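Local coordinates for protein amino acid amide racemase (Ochrobactrum anthropi, PDB 6GIO) that belongs to the class-III aminotransferase family, carries pyridoxal-5'-phosphate and is assembled here from two copies of the chain, at residues C194-V199 / R229-L234; L123-K128 / M285-A290; A330-R335 / A412-D417; L94-P99 / T312-G317; N34-E39 / I44-G49. One frame throughout, in Å; residues are numbered along the deposited sequence.

Contact 1 of 5, residues C194-V199 / R229-L234; sequences CPPEQV and RKHGIL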
# COMPACT_ATOMS: atom_id res chain seq x y z
N CYS C 194 -27.54 18.66 3.95
CA CYS C 194 -26.07 18.58 4.05
C CYS C 194 -25.45 19.92 4.40
O CYS C 194 -24.82 20.54 3.53
CB CYS C 194 -25.51 18.10 2.71
SG CYS C 194 -23.77 17.68 2.79
N PRO C 195 -25.57 20.36 5.68
CA PRO C 195 -25.07 21.69 6.00
C PRO C 195 -23.59 21.79 5.69
O PRO C 195 -22.80 20.95 6.12
CB PRO C 195 -25.37 21.86 7.53
CG PRO C 195 -26.48 20.87 7.82
CD PRO C 195 -26.20 19.71 6.86
N PRO C 196 -23.21 22.85 4.97
CA PRO C 196 -21.84 22.84 4.46
C PRO C 196 -20.75 22.98 5.52
O PRO C 196 -19.65 22.51 5.29
CB PRO C 196 -21.83 24.02 3.47
CG PRO C 196 -22.88 24.96 4.02
CD PRO C 196 -23.92 24.10 4.66
N GLU C 197 -21.07 23.56 6.69
CA GLU C 197 -20.12 23.62 7.81
C GLU C 197 -19.90 22.26 8.48
O GLU C 197 -19.06 22.13 9.37
CB GLU C 197 -20.53 24.71 8.83
CG GLU C 197 -21.72 24.34 9.71
CD GLU C 197 -23.12 24.46 9.04
OE1 GLU C 197 -23.27 24.88 7.85
OE2 GLU C 197 -24.10 24.12 9.75
N GLN C 198 -20.62 21.23 8.03
CA GLN C 198 -20.38 19.87 8.51
C GLN C 198 -19.57 19.04 7.50
O GLN C 198 -19.32 17.84 7.69
CB GLN C 198 -21.69 19.17 8.85
CG GLN C 198 -22.42 19.78 10.04
CD GLN C 198 -23.77 19.15 10.31
OE1 GLN C 198 -24.19 18.20 9.65
NE2 GLN C 198 -24.46 19.69 11.29
N VAL C 199 -19.17 19.69 6.41
CA VAL C 199 -18.46 19.02 5.34
C VAL C 199 -16.98 19.33 5.45
O VAL C 199 -16.56 20.51 5.35
CB VAL C 199 -18.97 19.47 3.95
CG1 VAL C 199 -18.17 18.73 2.87
CG2 VAL C 199 -20.46 19.22 3.82
N ARG C 229 -15.44 26.25 -0.78
CA ARG C 229 -14.42 26.99 -0.09
C ARG C 229 -15.03 28.15 0.68
O ARG C 229 -14.58 28.50 1.74
CB ARG C 229 -13.38 27.52 -1.11
CG ARG C 229 -12.32 28.44 -0.48
CD ARG C 229 -11.04 28.48 -1.29
NE ARG C 229 -10.39 27.17 -1.29
CZ ARG C 229 -9.50 26.77 -2.19
NH1 ARG C 229 -9.17 27.55 -3.20
NH2 ARG C 229 -8.97 25.55 -2.10
N LYS C 230 -16.09 28.72 0.15
CA LYS C 230 -16.90 29.72 0.83
C LYS C 230 -17.38 29.32 2.25
O LYS C 230 -17.71 30.20 3.07
CB LYS C 230 -18.10 30.04 -0.08
CG LYS C 230 -19.35 30.61 0.57
CD LYS C 230 -20.48 30.84 -0.44
CE LYS C 230 -19.96 31.50 -1.71
NZ LYS C 230 -21.02 32.21 -2.47
N HIS C 231 -17.42 28.01 2.54
CA HIS C 231 -17.85 27.48 3.84
C HIS C 231 -16.76 26.74 4.58
O HIS C 231 -17.05 25.97 5.49
CB HIS C 231 -19.06 26.54 3.67
CG HIS C 231 -20.22 27.18 2.96
ND1 HIS C 231 -21.07 28.07 3.59
CD2 HIS C 231 -20.67 27.06 1.69
CE1 HIS C 231 -21.98 28.48 2.73
NE2 HIS C 231 -21.76 27.88 1.57
N GLY C 232 -15.50 26.99 4.19
CA GLY C 232 -14.37 26.38 4.82
C GLY C 232 -14.17 24.91 4.43
O GLY C 232 -13.36 24.24 5.04
N ILE C 233 -14.91 24.41 3.44
CA ILE C 233 -14.74 23.01 3.00
C ILE C 233 -13.38 22.94 2.27
O ILE C 233 -13.10 23.72 1.34
CB ILE C 233 -15.89 22.54 2.07
CG1 ILE C 233 -17.23 22.57 2.81
CG2 ILE C 233 -15.64 21.13 1.58
CD1 ILE C 233 -18.49 22.54 1.97
N LEU C 234 -12.53 22.03 2.67
CA LEU C 234 -11.25 21.86 2.00
C LEU C 234 -11.42 21.15 0.64
O LEU C 234 -12.27 20.24 0.49
CB LEU C 234 -10.29 21.09 2.90
CG LEU C 234 -9.95 21.76 4.23
CD1 LEU C 234 -9.04 20.88 5.09
CD2 LEU C 234 -9.33 23.12 3.99

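Contact 2 of 5, residues L123-K128 / M285-A290; sequences LTAATK and MDHAPA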
# COMPACT_ATOMS: atom_id res chain seq x y z
N LEU C 123 -8.44 14.39 7.08
CA LEU C 123 -9.33 15.56 6.84
C LEU C 123 -10.48 15.62 7.86
O LEU C 123 -10.76 16.69 8.45
CB LEU C 123 -9.86 15.54 5.43
CG LEU C 123 -8.90 15.88 4.29
CD1 LEU C 123 -9.47 15.32 2.99
CD2 LEU C 123 -8.69 17.37 4.19
N THR C 124 -11.13 14.49 8.09
CA THR C 124 -12.26 14.47 9.04
C THR C 124 -11.75 14.78 10.44
O THR C 124 -12.33 15.62 11.14
CB THR C 124 -13.00 13.15 8.99
OG1 THR C 124 -12.05 12.10 9.07
CG2 THR C 124 -13.73 13.02 7.68
N ALA C 125 -10.63 14.17 10.82
CA ALA C 125 -10.08 14.33 12.16
C ALA C 125 -9.64 15.77 12.37
O ALA C 125 -9.96 16.33 13.38
CB ALA C 125 -8.92 13.37 12.41
N ALA C 126 -8.96 16.38 11.39
CA ALA C 126 -8.38 17.73 11.60
C ALA C 126 -9.42 18.83 11.54
O ALA C 126 -9.34 19.85 12.26
CB ALA C 126 -7.28 17.98 10.58
N THR C 127 -10.40 18.65 10.65
CA THR C 127 -11.48 19.64 10.47
C THR C 127 -12.56 19.54 11.54
O THR C 127 -13.29 20.52 11.80
CB THR C 127 -12.20 19.51 9.11
OG1 THR C 127 -12.85 18.24 8.99
CG2 THR C 127 -11.21 19.72 7.94
N LYS C 128 -12.69 18.34 12.10
CA LYS C 128 -13.78 17.98 13.02
C LYS C 128 -15.14 18.05 12.34
O LYS C 128 -16.15 18.30 12.97
CB LYS C 128 -13.75 18.82 14.31
CG LYS C 128 -12.44 18.62 15.04
CD LYS C 128 -12.21 19.65 16.13
CE LYS C 128 -10.89 19.34 16.82
NZ LYS C 128 -10.82 19.98 18.15
N MET C 285 -1.86 18.25 8.16
CA MET C 285 -0.92 17.17 7.93
C MET C 285 -0.13 16.80 9.19
O MET C 285 0.31 15.65 9.37
CB MET C 285 -0.00 17.51 6.76
CG MET C 285 -0.74 17.72 5.46
SD MET C 285 -1.66 16.26 4.86
CE MET C 285 -0.36 15.07 4.66
N ASP C 286 0.02 17.79 10.07
CA ASP C 286 0.62 17.58 11.38
C ASP C 286 -0.42 17.39 12.49
O ASP C 286 -0.12 17.62 13.65
CB ASP C 286 1.51 18.77 11.76
CG ASP C 286 2.81 18.79 11.01
OD1 ASP C 286 3.08 17.85 10.19
OD2 ASP C 286 3.57 19.77 11.24
N HIS C 287 -1.63 16.92 12.14
CA HIS C 287 -2.75 16.82 13.11
C HIS C 287 -2.36 16.05 14.38
O HIS C 287 -2.64 16.49 15.47
CB HIS C 287 -3.97 16.15 12.45
CG HIS C 287 -5.01 15.67 13.42
ND1 HIS C 287 -5.85 16.53 14.08
CD2 HIS C 287 -5.35 14.42 13.81
CE1 HIS C 287 -6.66 15.83 14.86
NE2 HIS C 287 -6.36 14.55 14.73
N ALA C 288 -1.69 14.91 14.23
CA ALA C 288 -1.18 14.17 15.37
C ALA C 288 -0.05 13.25 14.95
O ALA C 288 -0.05 12.75 13.83
CB ALA C 288 -2.29 13.35 15.99
N PRO C 289 0.88 12.95 15.86
CA PRO C 289 1.89 11.99 15.48
C PRO C 289 1.31 10.60 15.29
O PRO C 289 0.28 10.25 15.84
CB PRO C 289 2.88 12.04 16.66
CG PRO C 289 2.04 12.42 17.83
CD PRO C 289 1.04 13.40 17.26
N ALA C 290 1.97 9.82 14.47
CA ALA C 290 1.66 8.40 14.36
C ALA C 290 0.20 8.10 14.03
O ALA C 290 -0.36 7.15 14.52
CB ALA C 290 2.06 7.70 15.63

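Contact 3 of 5, residues A330-R335 / A412-D417; sequences ADRLRR and AADIVD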
# COMPACT_ATOMS: atom_id res chain seq x y z
N ALA C 330 -4.63 11.90 -30.59
CA ALA C 330 -6.07 12.13 -30.48
C ALA C 330 -6.69 12.38 -31.88
O ALA C 330 -7.75 11.85 -32.21
CB ALA C 330 -6.38 13.29 -29.52
N ASP C 331 -6.02 13.19 -32.69
CA ASP C 331 -6.52 13.52 -34.02
C ASP C 331 -6.54 12.33 -34.96
O ASP C 331 -7.54 12.16 -35.67
CB ASP C 331 -5.75 14.71 -34.61
CG ASP C 331 -6.10 16.01 -33.91
OD1 ASP C 331 -7.25 16.10 -33.39
OD2 ASP C 331 -5.25 16.93 -33.90
N ARG C 332 -5.51 11.48 -34.92
CA ARG C 332 -5.55 10.19 -35.66
C ARG C 332 -6.79 9.40 -35.28
O ARG C 332 -7.53 8.95 -36.11
CB ARG C 332 -4.29 9.33 -35.42
CG ARG C 332 -3.00 9.94 -35.95
CD ARG C 332 -2.89 9.90 -37.48
NE ARG C 332 -3.12 8.55 -38.01
CZ ARG C 332 -2.18 7.62 -38.19
NH1 ARG C 332 -0.91 7.89 -37.94
NH2 ARG C 332 -2.50 6.41 -38.64
N LEU C 333 -7.02 9.26 -33.98
CA LEU C 333 -8.17 8.52 -33.51
C LEU C 333 -9.49 9.14 -33.97
O LEU C 333 -10.36 8.44 -34.47
CB LEU C 333 -8.10 8.38 -31.99
CG LEU C 333 -6.98 7.48 -31.48
CD1 LEU C 333 -6.78 7.67 -29.99
CD2 LEU C 333 -7.27 6.02 -31.81
N ARG C 334 -9.64 10.44 -33.83
CA ARG C 334 -10.85 11.10 -34.35
C ARG C 334 -11.14 10.80 -35.82
O ARG C 334 -12.28 10.50 -36.18
CB ARG C 334 -10.76 12.61 -34.22
CG ARG C 334 -11.27 13.08 -32.92
CD ARG C 334 -11.26 14.60 -32.78
NE ARG C 334 -11.15 14.84 -31.35
CZ ARG C 334 -10.04 15.17 -30.70
NH1 ARG C 334 -8.91 15.42 -31.35
NH2 ARG C 334 -10.08 15.30 -29.39
N ARG C 335 -10.13 10.94 -36.67
CA ARG C 335 -10.31 10.69 -38.10
C ARG C 335 -10.75 9.24 -38.38
O ARG C 335 -11.41 8.98 -39.39
CB ARG C 335 -9.06 11.06 -38.90
CG ARG C 335 -8.70 12.54 -38.95
CD ARG C 335 -7.62 12.80 -40.01
NE ARG C 335 -7.95 12.10 -41.26
CZ ARG C 335 -8.26 12.66 -42.44
NH1 ARG C 335 -8.23 13.97 -42.64
NH2 ARG C 335 -8.58 11.88 -43.47
N ALA C 412 0.07 2.64 -33.30
CA ALA C 412 -1.10 2.56 -32.43
C ALA C 412 -2.42 2.78 -33.16
O ALA C 412 -3.38 1.99 -33.05
CB ALA C 412 -0.95 3.56 -31.29
N ALA C 413 -2.50 3.89 -33.87
CA ALA C 413 -3.69 4.27 -34.62
C ALA C 413 -4.04 3.19 -35.64
O ALA C 413 -5.22 2.85 -35.85
CB ALA C 413 -3.43 5.57 -35.31
N ASP C 414 -3.03 2.63 -36.26
CA ASP C 414 -3.27 1.58 -37.26
C ASP C 414 -3.81 0.32 -36.63
O ASP C 414 -4.72 -0.33 -37.19
CB ASP C 414 -1.98 1.32 -38.05
CG ASP C 414 -1.73 2.37 -39.14
OD1 ASP C 414 -2.63 3.17 -39.49
OD2 ASP C 414 -0.60 2.41 -39.66
N ILE C 415 -3.28 -0.02 -35.46
CA ILE C 415 -3.72 -1.23 -34.77
C ILE C 415 -5.16 -1.07 -34.27
O ILE C 415 -6.01 -1.97 -34.44
CB ILE C 415 -2.78 -1.60 -33.60
CG1 ILE C 415 -1.46 -2.19 -34.17
CG2 ILE C 415 -3.46 -2.60 -32.65
CD1 ILE C 415 -0.35 -2.30 -33.16
N VAL C 416 -5.44 0.08 -33.68
CA VAL C 416 -6.83 0.35 -33.22
C VAL C 416 -7.85 0.30 -34.38
O VAL C 416 -8.94 -0.25 -34.25
CB VAL C 416 -6.91 1.74 -32.54
CG1 VAL C 416 -8.36 2.12 -32.25
CG2 VAL C 416 -6.10 1.72 -31.26
N ASP C 417 -7.48 0.95 -35.49
CA ASP C 417 -8.25 0.97 -36.72
C ASP C 417 -8.53 -0.46 -37.18
O ASP C 417 -9.67 -0.84 -37.43
CB ASP C 417 -7.46 1.78 -37.77
CG ASP C 417 -8.10 1.80 -39.15
OD1 ASP C 417 -9.15 1.18 -39.39
OD2 ASP C 417 -7.49 2.41 -40.02

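Contact 4 of 5, residues L94-P99 / T312-G317; sequences LLRITP and TIERQG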
# COMPACT_ATOMS: atom_id res chain seq x y z
N LEU C 94 8.15 17.80 -4.48
CA LEU C 94 6.68 17.88 -4.65
C LEU C 94 6.17 19.22 -4.14
O LEU C 94 5.24 19.79 -4.73
CB LEU C 94 5.99 16.76 -3.92
CG LEU C 94 6.14 15.38 -4.60
CD1 LEU C 94 5.73 14.27 -3.64
CD2 LEU C 94 5.29 15.31 -5.84
N LEU C 95 6.75 19.71 -3.06
CA LEU C 95 6.38 21.10 -2.62
C LEU C 95 6.74 22.15 -3.65
O LEU C 95 5.95 23.03 -3.94
CB LEU C 95 6.99 21.45 -1.27
CG LEU C 95 6.36 20.58 -0.18
CD1 LEU C 95 7.01 20.78 1.18
CD2 LEU C 95 4.87 20.82 -0.09
N ARG C 96 7.93 22.05 -4.22
CA ARG C 96 8.37 22.98 -5.23
C ARG C 96 7.50 22.92 -6.49
O ARG C 96 7.15 23.95 -7.01
CB ARG C 96 9.85 22.68 -5.58
CG ARG C 96 10.50 23.62 -6.58
CD ARG C 96 11.97 23.23 -6.87
NE ARG C 96 12.10 21.80 -7.14
CZ ARG C 96 11.95 21.21 -8.33
NH1 ARG C 96 11.68 21.92 -9.43
NH2 ARG C 96 12.08 19.89 -8.43
N ILE C 97 7.16 21.73 -7.00
CA ILE C 97 6.40 21.67 -8.25
C ILE C 97 4.88 21.86 -8.10
O ILE C 97 4.16 21.93 -9.09
CB ILE C 97 6.67 20.37 -9.05
CG1 ILE C 97 6.04 19.14 -8.42
CG2 ILE C 97 8.16 20.19 -9.26
CD1 ILE C 97 5.91 17.95 -9.37
N THR C 98 4.37 21.90 -6.89
CA THR C 98 2.94 21.99 -6.72
C THR C 98 2.66 23.39 -6.17
O THR C 98 3.14 23.74 -5.12
CB THR C 98 2.38 20.89 -5.79
OG1 THR C 98 2.82 19.59 -6.23
CG2 THR C 98 0.85 20.93 -5.78
N PRO C 99 1.89 24.19 -6.90
CA PRO C 99 1.60 25.51 -6.32
C PRO C 99 0.81 25.38 -5.02
O PRO C 99 0.07 24.41 -4.81
CB PRO C 99 0.76 26.19 -7.39
CG PRO C 99 0.08 25.06 -8.11
CD PRO C 99 1.06 23.90 -8.08
N THR C 312 13.01 13.81 -14.77
CA THR C 312 12.90 13.57 -16.20
C THR C 312 11.78 14.36 -16.86
O THR C 312 11.94 14.93 -17.94
CB THR C 312 12.64 12.08 -16.43
OG1 THR C 312 13.70 11.35 -15.82
CG2 THR C 312 12.58 11.77 -17.86
N ILE C 313 10.63 14.40 -16.19
CA ILE C 313 9.48 15.15 -16.69
C ILE C 313 9.78 16.65 -16.79
O ILE C 313 9.38 17.29 -17.77
CB ILE C 313 8.20 14.87 -15.82
CG1 ILE C 313 7.64 13.47 -16.11
CG2 ILE C 313 7.09 15.88 -16.08
CD1 ILE C 313 6.77 12.98 -14.98
N GLU C 314 10.43 17.24 -15.79
CA GLU C 314 10.81 18.66 -15.87
C GLU C 314 11.92 18.86 -16.92
O GLU C 314 11.82 19.75 -17.74
CB GLU C 314 11.35 19.21 -14.55
CG GLU C 314 10.38 19.21 -13.37
CD GLU C 314 11.05 19.61 -12.05
OE1 GLU C 314 11.25 20.83 -11.84
OE2 GLU C 314 11.37 18.72 -11.21
N ARG C 315 12.97 18.03 -16.89
CA ARG C 315 14.14 18.26 -17.74
C ARG C 315 13.84 18.07 -19.21
O ARG C 315 14.25 18.88 -20.05
CB ARG C 315 15.32 17.35 -17.32
CG ARG C 315 16.13 17.89 -16.14
CD ARG C 315 17.26 16.94 -15.73
NE ARG C 315 18.35 16.87 -16.70
CZ ARG C 315 19.29 17.80 -16.88
NH1 ARG C 315 19.31 18.93 -16.16
NH2 ARG C 315 20.23 17.61 -17.81
N GLN C 316 13.15 16.99 -19.55
CA GLN C 316 12.83 16.71 -20.93
C GLN C 316 11.55 17.43 -21.40
O GLN C 316 11.10 17.18 -22.49
CB GLN C 316 12.70 15.20 -21.14
CG GLN C 316 13.95 14.43 -20.75
CD GLN C 316 13.95 12.97 -21.22
OE1 GLN C 316 13.13 12.55 -22.04
NE2 GLN C 316 14.88 12.19 -20.70
N GLY C 317 10.95 18.32 -20.59
CA GLY C 317 9.70 18.97 -20.96
C GLY C 317 8.58 18.00 -21.40
O GLY C 317 7.98 18.18 -22.47

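Contact 5 of 5, residues N34-E39 / I44-G49; sequences NRLIEE and ILDLSG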
# COMPACT_ATOMS: atom_id res chain seq x y z
N ASN C 34 8.84 1.73 -24.58
CA ASN C 34 7.40 1.74 -24.51
C ASN C 34 6.80 0.37 -24.90
O ASN C 34 5.61 0.29 -25.19
CB ASN C 34 6.88 2.87 -25.38
CG ASN C 34 7.50 4.23 -25.02
OD1 ASN C 34 7.71 4.53 -23.85
ND2 ASN C 34 7.84 5.02 -26.02
N ARG C 35 7.60 -0.69 -24.91
CA ARG C 35 7.05 -2.03 -25.29
C ARG C 35 7.13 -3.04 -24.16
O ARG C 35 8.01 -2.94 -23.31
CB ARG C 35 7.77 -2.59 -26.52
CG ARG C 35 7.90 -1.59 -27.69
CD ARG C 35 8.45 -2.28 -28.94
NE ARG C 35 7.41 -3.10 -29.55
CZ ARG C 35 6.49 -2.64 -30.40
NH1 ARG C 35 5.58 -3.48 -30.87
NH2 ARG C 35 6.49 -1.37 -30.81
N LEU C 36 6.19 -4.00 -24.14
CA LEU C 36 6.15 -5.05 -23.14
C LEU C 36 6.44 -6.37 -23.83
O LEU C 36 6.01 -6.59 -24.97
CB LEU C 36 4.79 -5.11 -22.43
CG LEU C 36 4.53 -3.90 -21.52
CD1 LEU C 36 3.07 -3.88 -21.10
CD2 LEU C 36 5.45 -3.89 -20.31
N ILE C 37 7.16 -7.26 -23.13
CA ILE C 37 7.53 -8.54 -23.75
C ILE C 37 6.68 -9.68 -23.21
O ILE C 37 6.70 -9.99 -22.03
CB ILE C 37 9.02 -8.89 -23.50
CG1 ILE C 37 9.91 -7.68 -23.71
CG2 ILE C 37 9.43 -10.10 -24.36
CD1 ILE C 37 9.84 -7.03 -25.06
N GLU C 38 5.91 -10.27 -24.09
CA GLU C 38 5.09 -11.42 -23.74
C GLU C 38 5.98 -12.62 -23.60
O GLU C 38 7.01 -12.70 -24.26
CB GLU C 38 4.03 -11.65 -24.82
CG GLU C 38 3.10 -12.83 -24.56
CD GLU C 38 1.75 -12.74 -25.30
OE1 GLU C 38 1.71 -12.21 -26.43
OE2 GLU C 38 0.74 -13.21 -24.71
N GLU C 39 5.59 -13.55 -22.75
CA GLU C 39 6.21 -14.87 -22.74
C GLU C 39 6.23 -15.43 -24.18
O GLU C 39 5.27 -15.26 -24.94
CB GLU C 39 5.46 -15.80 -21.79
CG GLU C 39 6.14 -17.17 -21.60
CD GLU C 39 5.36 -18.07 -20.68
OE1 GLU C 39 4.13 -18.25 -20.90
OE2 GLU C 39 5.97 -18.59 -19.71
N ILE C 44 5.09 -6.14 -27.43
CA ILE C 44 3.77 -5.48 -27.54
C ILE C 44 3.88 -3.99 -27.23
O ILE C 44 4.49 -3.62 -26.25
CB ILE C 44 2.80 -6.09 -26.54
CG1 ILE C 44 2.77 -7.62 -26.69
CG2 ILE C 44 1.39 -5.49 -26.68
CD1 ILE C 44 2.39 -8.10 -28.06
N LEU C 45 3.28 -3.14 -28.06
CA LEU C 45 3.29 -1.70 -27.81
C LEU C 45 2.36 -1.38 -26.62
O LEU C 45 1.19 -1.74 -26.64
CB LEU C 45 2.87 -0.92 -29.06
CG LEU C 45 2.79 0.60 -28.88
CD1 LEU C 45 4.09 1.22 -28.38
CD2 LEU C 45 2.35 1.31 -30.16
N ASP C 46 2.87 -0.70 -25.60
CA ASP C 46 2.07 -0.48 -24.41
C ASP C 46 1.37 0.86 -24.46
O ASP C 46 1.95 1.88 -24.13
CB ASP C 46 2.87 -0.61 -23.11
CG ASP C 46 1.93 -0.55 -21.85
OD1 ASP C 46 0.77 -1.03 -21.98
OD2 ASP C 46 2.36 -0.03 -20.78
N LEU C 47 0.09 0.81 -24.78
CA LEU C 47 -0.76 2.00 -24.71
C LEU C 47 -1.51 2.11 -23.37
O LEU C 47 -2.17 3.11 -23.10
CB LEU C 47 -1.75 1.96 -25.85
CG LEU C 47 -1.11 1.78 -27.23
CD1 LEU C 47 -2.18 1.55 -28.29
CD2 LEU C 47 -0.27 3.01 -27.56
N SER C 48 -1.37 1.09 -22.54
CA SER C 48 -1.94 1.10 -21.19
C SER C 48 -1.12 1.80 -20.12
O SER C 48 -1.69 2.21 -19.12
CB SER C 48 -2.23 -0.33 -20.74
OG SER C 48 -1.09 -0.99 -20.25
N GLY C 49 0.21 1.92 -20.30
CA GLY C 49 1.11 2.37 -19.25
C GLY C 49 0.94 1.62 -17.93
O GLY C 49 1.17 2.20 -16.84

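Contact 1 of 5, residues C194-V199 / R229-L234
P196 and H231 meet in a proline-on-histidine CH-pi stack, the outer part of an apolar contact between two loops. Each loop leads from a helix into a strand of the seven-stranded sheet that includes 199-204 and 234-238. The proline ring lies over one face of the imidazole. P196 CG stands 3.6 Å from the centroid of the H231 ring, only 10° off the ring normal. P196 CB is 3.6 Å from H231 CG, so two carbons of the pyrrolidine ring share the face. K230 CG lies on the opposite face, near the rim.

Deeper in, I233 turns its CG1 branch to the other loop. With chi1 at -62°, CG1 lies beside the backbone N and opposite the carbonyl carbon. With chi2 near 180° as well, CD1 reaches between P196 and V199. I233 CD1 is 3.9 Å from P196 CB and 3.7 Å from V199 CB. I233 CG2 rests on V199 CG1. No hydrogen bond joins the two segments, so packing does the work.

The backbone sets up both partners. V199 N bonds to P196 O, closing the short 3-10 turn. G232, with positive phi, is the C-prime residue of a Schellman motif ending helix 220-229. R129 bridges the loops, bonding to V199 O and H231 O. F190 of helix 179-191 packs on P196 and I233, and V199 also touches I133 of strand 131-135. L234 then enters its strand, where it pairs with strand 199-204 and packs on helix 112-127.

Contact 2 of 5, residues L123-K128 / M285-A290
H287 lays one face of its imidazole against the last turn of helix 112-127. The ring sits over the peptide between A125 and A126. A125 C is 3.8 Å above the ring plane and A126 N is 4.1 Å above it, both offset toward the rim. The two alanines touch different parts of the ring. A125 CB is 3.7 Å from H287 NE2, while A126 CA is 3.7 Å from H287 ND1. The small methyl groups are consistent with the ring's close approach to the helix backbone.

The histidine's torsion accounts for this reach. At chi1 165° CG is opposite the backbone N, and the ring extends from the loop to the helix. F291 meets the H287 ring edge-to-face and also touches A125. At the helix end, L123 O accepts from T127 N and T127 OG1, which arrive from opposite faces of its carbonyl plane. Behind H287, D286 follows helix 282-285. Its OD1 bonds to the backbone N of E17 of the second subunit, while OD2 bonds to Q282.

No hydrogen bond crosses between 123-128 and 285-290. The contact rests on van der Waals packing of a ring face on a peptide, at the surface and next to the subunit interface.

Contact 3 of 5, residues A330-R335 / A412-D417
R332 reaches over A413 to D414 where two helices pack side by side, with axes 9.8 Å apart and crossing at -26°. Helices 318-339 and 406-424 run in nearly the same direction, in the part of the chain that also forms strands 343-349 and 352-357. The R332 chain bends at chi2 and chi3, which folds the guanidinium flat above the A413 methyl. A413 CB lies 3.5 Å from the guanidinium plane, offset toward its rim. D414 instead comes to the edge, with OD1 in the plane of the guanidinium. The guanidinium and carboxylate planes are 65° apart, so the carboxylate does not face the arginine squarely. The resulting salt bridge is long. A stronger partner lies outside: R332 NH1 forms a salt bridge with D410, one turn earlier on the same helix as D414.

The buried side of the helix pair is apolar. L333 and V416 cross at about a right angle and touch through their methyl tips, L333 CD2 to V416 CG1, at 4.1 Å. D417 OD2 forms a salt bridge with K339 and OD1 a hydrogen bond with H340. On the polar rim, R332 NH2 stands 3.4 Å from D414 OD1.

Contact 4 of 5, residues L94-P99 / T312-G317
R96 and E314 form a bidentate, end-on salt bridge between the C-terminal turns of two helices, 85-97 and 300-315, of this class-III aminotransferase fold. R96 CG is opposite the backbone N (chi1 -177°) and the chain bends at chi3, bringing the guanidinium end to E314, whose chain is extended beyond CG. The side chains approach from opposite directions, and the guanidinium and carboxylate planes are only 19° apart. R96 NH1 donates to E314 OE1 at 2.7 Å, with an N-H...O angle of 173°. R96 NH2 donates to E314 OE2 at 3.1 Å. Both oxygens are met on the syn side. The pair of bonds fixes the rotation of both flat groups. R96 NH2 also has D93 as a weak, long-range ionic partner.

Van der Waals contact adds little. I97 CG2 sits 3.7 Å above the R96 guanidinium plane, toward its rim, and 4.0 Å from E314 OE2. I97 also packs on L310.

Further hydrogen bonds lie at the two helix ends. G317, with positive phi, is the C-prime residue of a Schellman motif after helix 300-315. I97 O is bonded by H251 NE2. T98 OG1 donates to L94 O at 2.9 Å.

Contact 5 of 5, residues N34-E39 / I44-G49
R35 swings its guanidinium back across the neighbouring strand through a bend at chi3 (75°), while D46 has CG opposite its own backbone N (chi1 -172°), which brings the carboxylate beside L36. One face of the R35 guanidinium lies over the I44-L45 peptide, with L45 N 3.6 Å above its plane and toward the rim. R35 NH2 also approaches L45 CB. The arginine's polar atoms are used elsewhere: NE bonds to S43, and NH2 forms a salt bridge with E411 of helix 406-424.

The L36 side chain lies across D46. L36 CD1 is 3.6 Å from D46 CG, an apolar methyl against a carboxylate. D46 OD1 accepts from S48 OG and, from above the carboxylate plane, from S48 N. The latter bond makes an Asx turn at the end of the strand. D46 OD2 is bonded by Y58, and S48 OG also bonds to Y82 of the second subunit.

The backbones run antiparallel. L36 and I44 form a hydrogen-bonded pair: L36 N to I44 O and I44 N to L36 O, both 2.7 Å. R35 and L45 make the adjoining non-hydrogen-bonded pair, where R35 CA comes 3.2 Å from I44 O. D46 N adds a third backbone bond, to N34 O at 2.9 Å. D46 O, in contrast, is buried by the contact without a partner in the model.

This is a beta hairpin of strands 35-38 and 43-46, set between strands 28-32 and 384-389 in a mixed sheet.

Overall arrangement
The contacts spread over the two sheets and the helices around them. Contacts 1 and 2 are neighbours, with centres 17 Å apart, and touch where L234 CD1 packs 3.6 Å from L123 CD2. Contacts 3 and 5 form a second pair, 18 Å between centres, joined by A412 CB on L47 CD1. The two pairs lie on opposite sides of the chain's centre. Contact 4 lies between, its nearest atoms about 8 Å from contact 2 and about 10 Å from contact 5. Contacts 2 and 5 meet the second subunit, and contact 4 touches it through L95. L234 begins strand 234-238, which ends at D238 of the pyridoxal-5'-phosphate pocket; V240 of the pocket follows two residues on.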